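Local coordinates for putative uncharacterized protein (Mycobacterium abscessus, PDB 3RR6) that is of unproven function but may act as a metal-dependent isomerase or acylpyruvate-type hydrolase of the fumarylacetoacetate hydrolase family, at residues Ser65-Met70 against Val228-Thr233; Pro95-Ile100 against Gly167-Cys172; Ile100-Pro105 against Gly254-Pro259; Ile146-Ser151 against Phe171-Pro176. All blocks are in the same frame, centred on the assembly; numbering follows the deposited sequence. Where two conformers were deposited one is given.

Interaction 1 (Ser65-Met70 against Val228-Thr233). With EDO (1,2-ethanediol), chain O.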
loop_
_atom_site.group_PDB
_atom_site.type_symbol
_atom_site.label_atom_id
_atom_site.label_comp_id
_atom_site.label_asym_id
_atom_site.label_seq_id
_atom_site.Cartn_x
_atom_site.Cartn_y
_atom_site.Cartn_z
ATOM N N SER A 65 1.310 11.352 -5.668
ATOM C CA SER A 65 0.507 12.581 -5.665
ATOM C C SER A 65 -0.792 12.382 -4.886
ATOM O O SER A 65 -1.272 13.306 -4.237
ATOM C CB SER A 65 0.238 13.101 -7.080
ATOM O OG SER A 65 -0.900 12.517 -7.676
ATOM N N LYS A 66 -1.345 11.171 -4.937
ATOM C CA LYS A 66 -2.540 10.822 -4.191
ATOM C C LYS A 66 -2.546 9.329 -3.932
ATOM O O LYS A 66 -1.852 8.575 -4.626
ATOM C CB LYS A 66 -3.815 11.245 -4.929
ATOM C CG LYS A 66 -4.011 10.622 -6.310
ATOM C CD LYS A 66 -5.295 11.140 -6.960
ATOM C CE LYS A 66 -5.429 10.807 -8.444
ATOM N NZ LYS A 66 -4.354 11.387 -9.303
ATOM N N VAL A 67 -3.307 8.939 -2.915
ATOM C CA VAL A 67 -3.571 7.545 -2.587
ATOM C C VAL A 67 -5.076 7.347 -2.740
ATOM O O VAL A 67 -5.873 8.028 -2.088
ATOM C CB VAL A 67 -3.150 7.179 -1.142
ATOM C CG1 VAL A 67 -3.508 5.734 -0.824
ATOM C CG2 VAL A 67 -1.655 7.455 -0.927
ATOM N N VAL A 68 -5.467 6.442 -3.628
ATOM C CA VAL A 68 -6.864 6.070 -3.784
ATOM C C VAL A 68 -6.993 4.699 -3.142
ATOM O O VAL A 68 -6.051 3.908 -3.168
ATOM C CB VAL A 68 -7.269 6.040 -5.278
ATOM C CG1 VAL A 68 -8.762 5.743 -5.438
ATOM C CG2 VAL A 68 -6.914 7.364 -5.953
ATOM N N ALA A 69 -8.127 4.436 -2.508
ATOM C CA ALA A 69 -8.321 3.175 -1.802
ATOM C C ALA A 69 -9.711 2.614 -2.043
ATOM O O ALA A 69 -10.681 3.358 -2.200
ATOM C CB ALA A 69 -8.078 3.351 -0.307
ATOM N N MET A 70 -9.769 1.287 -2.111
ATOM C CA MET A 70 -11.027 0.552 -2.205
ATOM C C MET A 70 -11.586 0.250 -0.822
ATOM O O MET A 70 -10.838 -0.069 0.096
ATOM C CB MET A 70 -10.776 -0.788 -2.895
ATOM C CG MET A 70 -10.404 -0.696 -4.365
ATOM S SD MET A 70 -11.809 -0.384 -5.436
ATOM C CE MET A 70 -12.671 -1.963 -5.242
ATOM N N VAL A 228 -0.776 5.784 -5.873
ATOM C CA VAL A 228 -0.982 4.507 -5.203
ATOM C C VAL A 228 -2.470 4.205 -5.149
ATOM O O VAL A 228 -3.264 5.090 -4.831
ATOM C CB VAL A 228 -0.403 4.552 -3.791
ATOM C CG1 VAL A 228 -0.772 3.299 -2.996
ATOM C CG2 VAL A 228 1.118 4.710 -3.842
ATOM N N ILE A 229 -2.842 2.967 -5.471
ATOM C CA ILE A 229 -4.210 2.488 -5.264
ATOM C C ILE A 229 -4.179 1.295 -4.309
ATOM O O ILE A 229 -3.596 0.250 -4.614
ATOM C CB ILE A 229 -4.922 2.064 -6.563
ATOM C CG1 ILE A 229 -4.874 3.178 -7.606
ATOM C CG2 ILE A 229 -6.380 1.684 -6.229
ATOM C CD1 ILE A 229 -5.347 2.729 -9.008
ATOM N N LEU A 230 -4.789 1.456 -3.139
ATOM C CA LEU A 230 -4.917 0.361 -2.174
ATOM C C LEU A 230 -6.119 -0.483 -2.568
ATOM O O LEU A 230 -7.197 0.050 -2.818
ATOM C CB LEU A 230 -5.081 0.902 -0.758
ATOM C CG LEU A 230 -3.980 1.828 -0.245
ATOM C CD1 LEU A 230 -4.256 2.211 1.197
ATOM C CD2 LEU A 230 -2.609 1.162 -0.366
ATOM N N THR A 231 -5.941 -1.795 -2.616
ATOM C CA THR A 231 -6.927 -2.669 -3.264
ATOM C C THR A 231 -7.997 -3.277 -2.349
ATOM O O THR A 231 -8.815 -4.063 -2.812
ATOM C CB THR A 231 -6.226 -3.797 -4.027
ATOM O OG1 THR A 231 -5.430 -4.573 -3.120
ATOM C CG2 THR A 231 -5.346 -3.219 -5.153
ATOM N N GLY A 232 -8.009 -2.886 -1.079
ATOM C CA GLY A 232 -9.003 -3.359 -0.111
ATOM C C GLY A 232 -8.375 -4.258 0.945
ATOM O O GLY A 232 -7.171 -4.498 0.940
ATOM N N THR A 233 -9.196 -4.731 1.882
ATOM C CA THR A 233 -8.676 -5.500 3.021
ATOM C C THR A 233 -9.638 -6.631 3.345
ATOM O O THR A 233 -10.845 -6.459 3.227
ATOM C CB THR A 233 -8.431 -4.576 4.246
ATOM O OG1 THR A 233 -7.518 -5.204 5.157
ATOM C CG2 THR A 233 -9.720 -4.243 4.979
HETATM C C1 EDO O . -13.347 -7.861 3.307
HETATM O O1 EDO O . -13.276 -7.029 2.140
HETATM C C2 EDO O . -14.768 -7.909 3.828
HETATM O O2 EDO O . -15.116 -6.664 4.441
#

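Interaction 2 (Pro95-Ile100 against Gly167-Cys172)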
loop_
_atom_site.group_PDB
_atom_site.type_symbol
_atom_site.label_atom_id
_atom_site.label_comp_id
_atom_site.label_asym_id
_atom_site.label_seq_id
_atom_site.Cartn_x
_atom_site.Cartn_y
_atom_site.Cartn_z
ATOM N N PRO A 95 -4.795 11.476 1.761
ATOM C CA PRO A 95 -3.822 12.467 1.304
ATOM C C PRO A 95 -2.403 11.914 1.354
ATOM O O PRO A 95 -2.117 11.043 2.184
ATOM C CB PRO A 95 -3.991 13.597 2.311
ATOM C CG PRO A 95 -4.423 12.922 3.556
ATOM C CD PRO A 95 -5.298 11.773 3.108
ATOM N N ASN A 96 -1.504 12.419 0.510
ATOM C CA ASN A 96 -0.131 11.900 0.522
ATOM C C ASN A 96 0.633 12.254 1.796
ATOM O O ASN A 96 1.647 11.642 2.110
ATOM C CB ASN A 96 0.648 12.251 -0.759
ATOM C CG ASN A 96 0.915 13.734 -0.925
ATOM O OD1 ASN A 96 0.689 14.536 -0.022
ATOM N ND2 ASN A 96 1.421 14.111 -2.104
ATOM N N THR A 97 0.088 13.193 2.567
ATOM C CA THR A 97 0.625 13.541 3.864
ATOM C C THR A 97 0.382 12.448 4.912
ATOM O O THR A 97 0.963 12.505 6.005
ATOM C CB THR A 97 0.007 14.867 4.346
ATOM O OG1 THR A 97 -1.414 14.797 4.176
ATOM C CG2 THR A 97 0.562 16.041 3.526
ATOM N N SER A 98 -0.439 11.445 4.598
ATOM C CA SER A 98 -0.668 10.336 5.531
ATOM C C SER A 98 0.400 9.244 5.405
ATOM O O SER A 98 0.507 8.384 6.265
ATOM C CB SER A 98 -2.069 9.741 5.355
ATOM O OG SER A 98 -2.226 9.104 4.097
ATOM N N ILE A 99 1.194 9.286 4.337
ATOM C CA ILE A 99 2.140 8.219 4.045
ATOM C C ILE A 99 3.315 8.258 5.028
ATOM O O ILE A 99 3.845 9.333 5.345
ATOM C CB ILE A 99 2.654 8.302 2.590
ATOM C CG1 ILE A 99 1.503 8.074 1.613
ATOM C CG2 ILE A 99 3.753 7.260 2.344
ATOM C CD1 ILE A 99 1.816 8.385 0.153
ATOM N N ILE A 100 3.666 7.077 5.539
ATOM C CA ILE A 100 4.930 6.849 6.253
ATOM C C ILE A 100 5.541 5.543 5.749
ATOM O O ILE A 100 4.834 4.667 5.253
ATOM C CB ILE A 100 4.776 6.796 7.798
ATOM C CG1 ILE A 100 3.730 5.763 8.227
ATOM C CG2 ILE A 100 4.434 8.185 8.354
ATOM C CD1 ILE A 100 3.753 5.461 9.757
ATOM N N GLY A 167 -7.428 9.895 7.034
ATOM C CA GLY A 167 -6.560 10.944 6.508
ATOM C C GLY A 167 -5.581 11.585 7.470
ATOM O O GLY A 167 -4.860 12.521 7.094
ATOM N N HIS A 168 -5.554 11.113 8.710
ATOM C CA HIS A 168 -4.607 11.609 9.700
ATOM C C HIS A 168 -3.168 11.342 9.256
ATOM O O HIS A 168 -2.881 10.334 8.609
ATOM C CB HIS A 168 -4.858 10.951 11.061
ATOM C CG HIS A 168 -6.200 11.263 11.641
ATOM N ND1 HIS A 168 -6.463 12.423 12.333
ATOM C CD2 HIS A 168 -7.355 10.553 11.640
ATOM C CE1 HIS A 168 -7.726 12.422 12.722
ATOM N NE2 HIS A 168 -8.291 11.298 12.314
ATOM N N ASP A 169 -2.259 12.259 9.567
ATOM C CA ASP A 169 -0.847 12.009 9.318
ATOM C C ASP A 169 -0.481 10.640 9.930
ATOM O O ASP A 169 -0.958 10.286 11.016
ATOM C CB ASP A 169 0.031 13.102 9.933
ATOM C CG ASP A 169 0.020 14.428 9.168
ATOM O OD1 ASP A 169 -0.713 14.615 8.176
ATOM O OD2 ASP A 169 0.800 15.316 9.593
ATOM N N THR A 170 0.349 9.895 9.201
ATOM C CA THR A 170 0.828 8.540 9.547
ATOM C C THR A 170 -0.155 7.399 9.301
ATOM O O THR A 170 0.203 6.241 9.513
ATOM C CB THR A 170 1.409 8.408 10.999
ATOM O OG1 THR A 170 0.352 8.246 11.963
ATOM C CG2 THR A 170 2.289 9.584 11.358
ATOM N N PHE A 171 -1.361 7.692 8.822
ATOM C CA PHE A 171 -2.354 6.627 8.604
ATOM C C PHE A 171 -2.225 5.864 7.272
ATOM O O PHE A 171 -3.098 5.069 6.946
ATOM C CB PHE A 171 -3.784 7.162 8.790
ATOM C CG PHE A 171 -4.240 7.230 10.234
ATOM C CD1 PHE A 171 -3.345 7.336 11.299
ATOM C CD2 PHE A 171 -5.594 7.187 10.516
ATOM C CE1 PHE A 171 -3.803 7.390 12.607
ATOM C CE2 PHE A 171 -6.051 7.240 11.820
ATOM C CZ PHE A 171 -5.160 7.346 12.862
ATOM N N CYS A 172 -1.135 6.072 6.534
ATOM C CA CYS A 172 -0.843 5.241 5.352
ATOM C C CYS A 172 0.587 4.699 5.320
ATOM O O CYS A 172 1.388 5.084 4.459
ATOM C CB CYS A 172 -1.155 6.004 4.059
ATOM S SG CYS A 172 -1.368 4.876 2.640
HETATM O O HOH W 1 -2.287 13.331 6.347
HETATM O O HOH W 2 2.532 10.881 7.430
#

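Interaction 3 (Ile100-Pro105 against Gly254-Pro259). With EDO (1,2-ethanediol), chain C.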
loop_
_atom_site.group_PDB
_atom_site.type_symbol
_atom_site.label_atom_id
_atom_site.label_comp_id
_atom_site.label_asym_id
_atom_site.label_seq_id
_atom_site.Cartn_x
_atom_site.Cartn_y
_atom_site.Cartn_z
ATOM N N ILE A 100 3.666 7.077 5.539
ATOM C CA ILE A 100 4.930 6.849 6.253
ATOM C C ILE A 100 5.541 5.543 5.749
ATOM O O ILE A 100 4.834 4.667 5.253
ATOM C CB ILE A 100 4.776 6.796 7.798
ATOM C CG1 ILE A 100 3.730 5.763 8.227
ATOM C CG2 ILE A 100 4.434 8.185 8.354
ATOM C CD1 ILE A 100 3.753 5.461 9.757
ATOM N N GLY A 101 6.860 5.426 5.870
ATOM C CA GLY A 101 7.563 4.212 5.482
ATOM C C GLY A 101 7.678 3.197 6.606
ATOM O O GLY A 101 7.174 3.416 7.710
ATOM N N PRO A 102 8.367 2.074 6.333
ATOM C CA PRO A 102 8.609 1.040 7.338
ATOM C C PRO A 102 9.265 1.572 8.600
ATOM O O PRO A 102 10.163 2.415 8.539
ATOM C CB PRO A 102 9.566 0.077 6.639
ATOM C CG PRO A 102 9.369 0.308 5.209
ATOM C CD PRO A 102 8.988 1.743 5.039
ATOM N N GLY A 103 8.812 1.084 9.747
ATOM C CA GLY A 103 9.487 1.357 11.004
ATOM C C GLY A 103 9.121 2.637 11.720
ATOM O O GLY A 103 9.369 2.754 12.926
ATOM N N LEU A 104 8.525 3.600 11.012
ATOM C CA LEU A 104 8.087 4.846 11.640
ATOM C C LEU A 104 6.781 4.601 12.390
ATOM O O LEU A 104 5.973 3.775 11.970
ATOM C CB LEU A 104 7.880 5.964 10.609
ATOM C CG LEU A 104 9.103 6.698 10.089
ATOM C CD1 LEU A 104 8.672 7.636 8.970
ATOM C CD2 LEU A 104 9.792 7.472 11.200
ATOM N N PRO A 105 6.566 5.307 13.506
ATOM C CA PRO A 105 5.348 5.029 14.259
ATOM C C PRO A 105 4.073 5.567 13.615
ATOM O O PRO A 105 4.043 6.676 13.082
ATOM C CB PRO A 105 5.596 5.703 15.617
ATOM C CG PRO A 105 6.661 6.682 15.388
ATOM C CD PRO A 105 7.474 6.214 14.224
ATOM N N GLY A 254 7.211 -8.962 0.805
ATOM C CA GLY A 254 7.934 -8.830 2.070
ATOM C C GLY A 254 6.998 -8.439 3.195
ATOM O O GLY A 254 5.822 -8.792 3.172
ATOM N N THR A 255 7.533 -7.717 4.178
ATOM C CA THR A 255 6.777 -7.318 5.365
ATOM C C THR A 255 6.917 -5.816 5.603
ATOM O O THR A 255 8.024 -5.262 5.565
ATOM C CB THR A 255 7.252 -8.087 6.620
ATOM O OG1 THR A 255 7.035 -9.490 6.425
ATOM C CG2 THR A 255 6.504 -7.616 7.883
ATOM N N LEU A 256 5.780 -5.177 5.842
ATOM C CA LEU A 256 5.694 -3.781 6.248
ATOM C C LEU A 256 5.314 -3.745 7.720
ATOM O O LEU A 256 4.209 -4.132 8.075
ATOM C CB LEU A 256 4.612 -3.076 5.421
ATOM C CG LEU A 256 4.232 -1.641 5.788
ATOM C CD1 LEU A 256 5.423 -0.690 5.622
ATOM C CD2 LEU A 256 3.031 -1.177 4.949
ATOM N N SER A 257 6.214 -3.257 8.566
ATOM C CA SER A 257 5.988 -3.247 10.011
ATOM C C SER A 257 6.116 -1.843 10.573
ATOM O O SER A 257 7.033 -1.109 10.191
ATOM C CB SER A 257 7.010 -4.151 10.693
ATOM O OG SER A 257 6.757 -4.227 12.090
ATOM N N ASN A 258 5.210 -1.489 11.485
ATOM C CA ASN A 258 5.230 -0.188 12.154
ATOM C C ASN A 258 4.854 -0.299 13.625
ATOM O O ASN A 258 3.878 -0.965 13.963
ATOM C CB ASN A 258 4.235 0.775 11.491
ATOM C CG ASN A 258 4.537 1.021 10.036
ATOM O OD1 ASN A 258 4.076 0.286 9.158
ATOM N ND2 ASN A 258 5.317 2.065 9.768
ATOM N N PRO A 259 5.607 0.375 14.504
ATOM C CA PRO A 259 5.130 0.550 15.878
ATOM C C PRO A 259 3.943 1.507 15.944
ATOM O O PRO A 259 3.719 2.268 15.005
ATOM C CB PRO A 259 6.336 1.146 16.597
ATOM C CG PRO A 259 7.149 1.770 15.567
ATOM C CD PRO A 259 6.838 1.140 14.242
HETATM C C1 EDO C . 10.805 -6.338 4.305
HETATM O O1 EDO C . 10.403 -7.694 4.144
HETATM C C2 EDO C . 11.832 -6.175 5.413
HETATM O O2 EDO C . 12.294 -4.820 5.417
#

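Interaction 4 (Ile146-Ser151 against Phe171-Pro176)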
loop_
_atom_site.group_PDB
_atom_site.type_symbol
_atom_site.label_atom_id
_atom_site.label_comp_id
_atom_site.label_asym_id
_atom_site.label_seq_id
_atom_site.Cartn_x
_atom_site.Cartn_y
_atom_site.Cartn_z
ATOM N N ILE A 146 3.098 -2.864 -0.277
ATOM C CA ILE A 146 2.161 -3.160 0.805
ATOM C C ILE A 146 1.692 -1.840 1.406
ATOM O O ILE A 146 2.457 -0.875 1.475
ATOM C CB ILE A 146 2.807 -4.029 1.901
ATOM C CG1 ILE A 146 3.586 -5.179 1.277
ATOM C CG2 ILE A 146 1.733 -4.547 2.887
ATOM C CD1 ILE A 146 4.318 -6.054 2.281
ATOM N N GLY A 147 0.429 -1.794 1.810
ATOM C CA GLY A 147 -0.119 -0.648 2.521
ATOM C C GLY A 147 -0.893 -1.067 3.755
ATOM O O GLY A 147 -1.249 -2.233 3.917
ATOM N N ASN A 148 -1.142 -0.099 4.631
ATOM C CA ASN A 148 -1.997 -0.284 5.806
ATOM C C ASN A 148 -2.963 0.900 5.835
ATOM O O ASN A 148 -2.547 2.033 6.082
ATOM C CB ASN A 148 -1.115 -0.349 7.056
ATOM C CG ASN A 148 -1.838 -0.832 8.306
ATOM O OD1 ASN A 148 -3.061 -0.876 8.362
ATOM N ND2 ASN A 148 -1.058 -1.171 9.344
ATOM N N ASP A 149 -4.235 0.656 5.532
ATOM C CA ASP A 149 -5.248 1.718 5.492
ATOM C C ASP A 149 -5.750 1.954 6.914
ATOM O O ASP A 149 -6.855 1.541 7.289
ATOM C CB ASP A 149 -6.397 1.346 4.545
ATOM C CG ASP A 149 -7.466 2.443 4.414
ATOM O OD1 ASP A 149 -7.300 3.567 4.921
ATOM O OD2 ASP A 149 -8.513 2.166 3.780
ATOM N N VAL A 150 -4.920 2.624 7.705
ATOM C CA VAL A 150 -5.232 2.869 9.106
ATOM C C VAL A 150 -6.443 3.806 9.188
ATOM O O VAL A 150 -6.528 4.796 8.448
ATOM C CB VAL A 150 -4.026 3.457 9.872
ATOM C CG1 VAL A 150 -4.371 3.667 11.361
ATOM C CG2 VAL A 150 -2.782 2.547 9.751
ATOM N N SER A 151 -7.387 3.472 10.071
ATOM C CA SER A 151 -8.697 4.122 10.081
ATOM C C SER A 151 -9.208 4.371 11.498
ATOM O O SER A 151 -9.285 3.432 12.299
ATOM C CB SER A 151 -9.721 3.226 9.362
ATOM O OG SER A 151 -9.288 2.877 8.050
ATOM N N PHE A 171 -1.361 7.692 8.822
ATOM C CA PHE A 171 -2.354 6.627 8.604
ATOM C C PHE A 171 -2.225 5.864 7.272
ATOM O O PHE A 171 -3.098 5.069 6.946
ATOM C CB PHE A 171 -3.784 7.162 8.790
ATOM C CG PHE A 171 -4.240 7.230 10.234
ATOM C CD1 PHE A 171 -3.345 7.336 11.299
ATOM C CD2 PHE A 171 -5.594 7.187 10.516
ATOM C CE1 PHE A 171 -3.803 7.390 12.607
ATOM C CE2 PHE A 171 -6.051 7.240 11.820
ATOM C CZ PHE A 171 -5.160 7.346 12.862
ATOM N N CYS A 172 -1.135 6.072 6.534
ATOM C CA CYS A 172 -0.843 5.241 5.352
ATOM C C CYS A 172 0.587 4.699 5.320
ATOM O O CYS A 172 1.388 5.084 4.459
ATOM C CB CYS A 172 -1.155 6.004 4.059
ATOM S SG CYS A 172 -1.368 4.876 2.640
ATOM N N PRO A 173 0.906 3.756 6.227
ATOM C CA PRO A 173 2.135 2.995 6.022
ATOM C C PRO A 173 2.198 2.403 4.619
ATOM O O PRO A 173 1.202 1.856 4.125
ATOM C CB PRO A 173 2.042 1.887 7.077
ATOM C CG PRO A 173 1.188 2.485 8.164
ATOM C CD PRO A 173 0.212 3.375 7.472
ATOM N N LEU A 174 3.373 2.523 4.006
ATOM C CA LEU A 174 3.614 2.051 2.653
ATOM C C LEU A 174 5.040 1.512 2.555
ATOM O O LEU A 174 5.983 2.171 2.993
ATOM C CB LEU A 174 3.416 3.213 1.681
ATOM C CG LEU A 174 3.250 2.882 0.203
ATOM C CD1 LEU A 174 1.912 2.197 -0.067
ATOM C CD2 LEU A 174 3.379 4.166 -0.628
ATOM N N GLY A 175 5.202 0.334 1.965
ATOM C CA GLY A 175 6.527 -0.266 1.827
ATOM C C GLY A 175 6.489 -1.775 1.899
ATOM O O GLY A 175 5.412 -2.360 1.888
ATOM N N PRO A 176 7.662 -2.423 1.998
ATOM C CA PRO A 176 9.012 -1.842 2.136
ATOM C C PRO A 176 9.661 -1.411 0.819
ATOM O O PRO A 176 10.648 -0.672 0.826
ATOM C CB PRO A 176 9.809 -2.992 2.749
ATOM C CG PRO A 176 9.152 -4.196 2.213
ATOM C CD PRO A 176 7.689 -3.884 2.185
#

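Interaction 1 (Ser65-Met70 against Val228-Thr233)
Val67 and Leu230 meet on one face of a parallel strand pair, their side chains slanting across each other with Val67 CG1 4.0 Å from Leu230 CG. Val67 reaches this place because CG1 is anti to its own backbone N (chi1 177°), and the same methyl also lies near CG1 of Val228, its bridge partner. Next along this face Ala69 CB rests beside Leu230 CB at 3.9 Å. The reverse face carries Val68 and Ile229, which touch more loosely: Val68 CB is 4.4 Å from Ile229 CG1. Met70 sends its CB and CG over the carbonyl of Leu230 and the peptide of Thr231, CG lying 3.6 Å from Leu230 O, before the bends at chi2 and chi3 lead the end of the side chain away from 228-233; the side chain also touches Ile213 of helix 210-220.

The backbones of 67-70 and 228-230 run 18° apart, in register from Val67-Val228 to Ala69-Leu230. Four bonds zip them together: Val228 N to Lys66 O, Val68 N to Val228 O at 2.9 Å, Leu230 N to Val68 O at 2.8 Å, and Met70 N to Leu230 O. The pair is an interior part of the fumarylacetoacetate hydrolase fold, with strand 91-94 bonded to the far edge of 67-70 and strand 115-125 to that of 228-230. Past the strand, Gly232 N bonds to Glu120 OE1, and Thr231 OG1 to Leu121 O.

Chemically, the contact divides its work: main-chain amides and carbonyls satisfy one another in the buried interior, while the aliphatic groups on both faces pack by van der Waals contact.

Interaction 2 (Pro95-Ile100 against Gly167-Cys172)
Ser98 meets Cys172 through its carbonyl: its O takes the N-H of Cys172 at 2.8 Å, with the donor 53° out of the carbonyl plane. Its hydroxyl OG turns back to donate to Pro95 O at 2.7 Å, a rotation set by chi1 of 67°, which puts OG between its backbone N and carbonyl carbon. Pro95 O, gripped twice, also accepts from Ser98 N. OG lies against Cys172 CB.

Two residues on, Ile100 N donates to Cys172 O at 3.2 Å. These two bonds flank the parallel bridge Ile99-Cys172, which follows a 3-10 turn on one side and, on the other, a type II beta turn from His168 to Phe171 that brings the chain out of helix 163-167 into strand 172-179 of the fumarylacetoacetate hydrolase fold.

Two waters join the segments. Water 1 accepts from Thr97 OG1 and donates to Gly167 O and, at 2.7 Å, to Asp169 OD1. Water 2 accepts from Thr170 N while donating to Thr97 O and Ile99 O. Thr170 OG1 donates to Asp169 O at 2.6 Å, on a lone pair in the carbonyl plane, and is bonded to Gln107 N. The apolar side of Thr170 faces Ile100, CG2 to CG2 at 3.9 Å.

Interaction 3 (Ile100-Pro105 against Gly254-Pro259)
The amide nitrogen of Asn258 grips the loop 100-105, donating to Leu104 O at 2.9 Å and to Gly101 O at 3.1 Å. The first bond is nearly straight (169° at the hydrogen) and uses a lone pair in the carbonyl plane; the second is more bent, at 138°, with the donor tilted from the plane of the Gly101 carbonyl. Both acceptors lie close to the plane of the Asn258 amide, so its two N-H groups are spent on both ends of the Gly101-Leu104 type II beta turn. A third bond, from Gly103 N to Ser257 O at 2.9 Å, ties the middle of the turn to the backbone beside the asparagine.

Further contacts flank this amide along strand 254-259. Leu256 CD1 makes apolar contact with Pro102, 4.1 Å from its CG, crossing it at about a right angle. Pro259 CD sits 3.3 Å from Gly103 O, and its CG packs against Pro105 CB.

In Asn258 CG lies beside the backbone N, and chi2 of 88° turns the amide to the loop. Further out, Leu256 and Asn258 bond through their backbones to strand 245-250, Pro259 to Ile106 of strand 106-107, while Pro173 of strand 172-179 packs against Leu256 and Asn258.

Interaction 4 (Ile146-Ser151 against Phe171-Pro176)
Val150 CG1 sits over one face of the Phe171 ring, 3.6 Å from the ring centroid and only 7° off the normal, a CH-pi contact centred on the ring. The valine gets there with CG1 anti to the backbone N (chi1 -178°), which turns its other methyl, CG2, to Pro173 CD at 3.9 Å. Phe171 lays its ring alongside the Val150 backbone, bringing CD2 to 3.3 Å from Val150 O.

Asn148 meets 171-176 with its CB, 3.8 Å from Pro173 CG; its amide goes on to Glu118, whose backbone N bonds to OD1 of the asparagine. Ile146 has CG1 beside its own N (chi1 -46°), which leads CD1 to Pro176 CD at 4.0 Å, next to the cis peptide that precedes that proline.

Under these side chains runs an antiparallel ladder. Ile146 and Gly175 form a hydrogen-bonded pair, with the Gly175 N to Ile146 O bond at 3.0 Å, and Gly147 faces Leu174 as a non-hydrogen-bonded pair. Asn148 N to Pro173 O precedes the inverse gamma turn centred on Asp149, and Val150 N to Phe171 O continues the pairing beyond it, both at 3.1 Å. That aspartate is salt-bridged to Lys94 and Lys166, and Ser151 OG, besides its bond to Asp149 O, pairs with Lys166.

Strand 115-125 pairs with the other edge of 141-152, strand 99-100 lies beside 172-179, and strands 245-250 and 254-261 pack against Ile146.

Strand 172-179 joins interactions 2 and 4, whose centres are 8 Å apart: it pairs in parallel with 99-100 and antiparallel with 141-152, and Leu174 N lies 2.9 Å from Ile100 O, probably hydrogen-bonded. Ile100 also opens the loop of interaction 3, where Asn258 OD1 packs 3.3 Å from Pro173 CB of interaction 4. Interaction 1 touches interactions 2 and 4, Leu230 CD1 being 4.2 Å from Cys172 SG, but not interaction 3, whose nearest atoms are about 8 Å away and whose centre is about 17 Å away. Asp149 gathers Lys94, Lys166 and Glu118 round it, with Glu120 beside it, a charged cluster consistent with the metal site of the family.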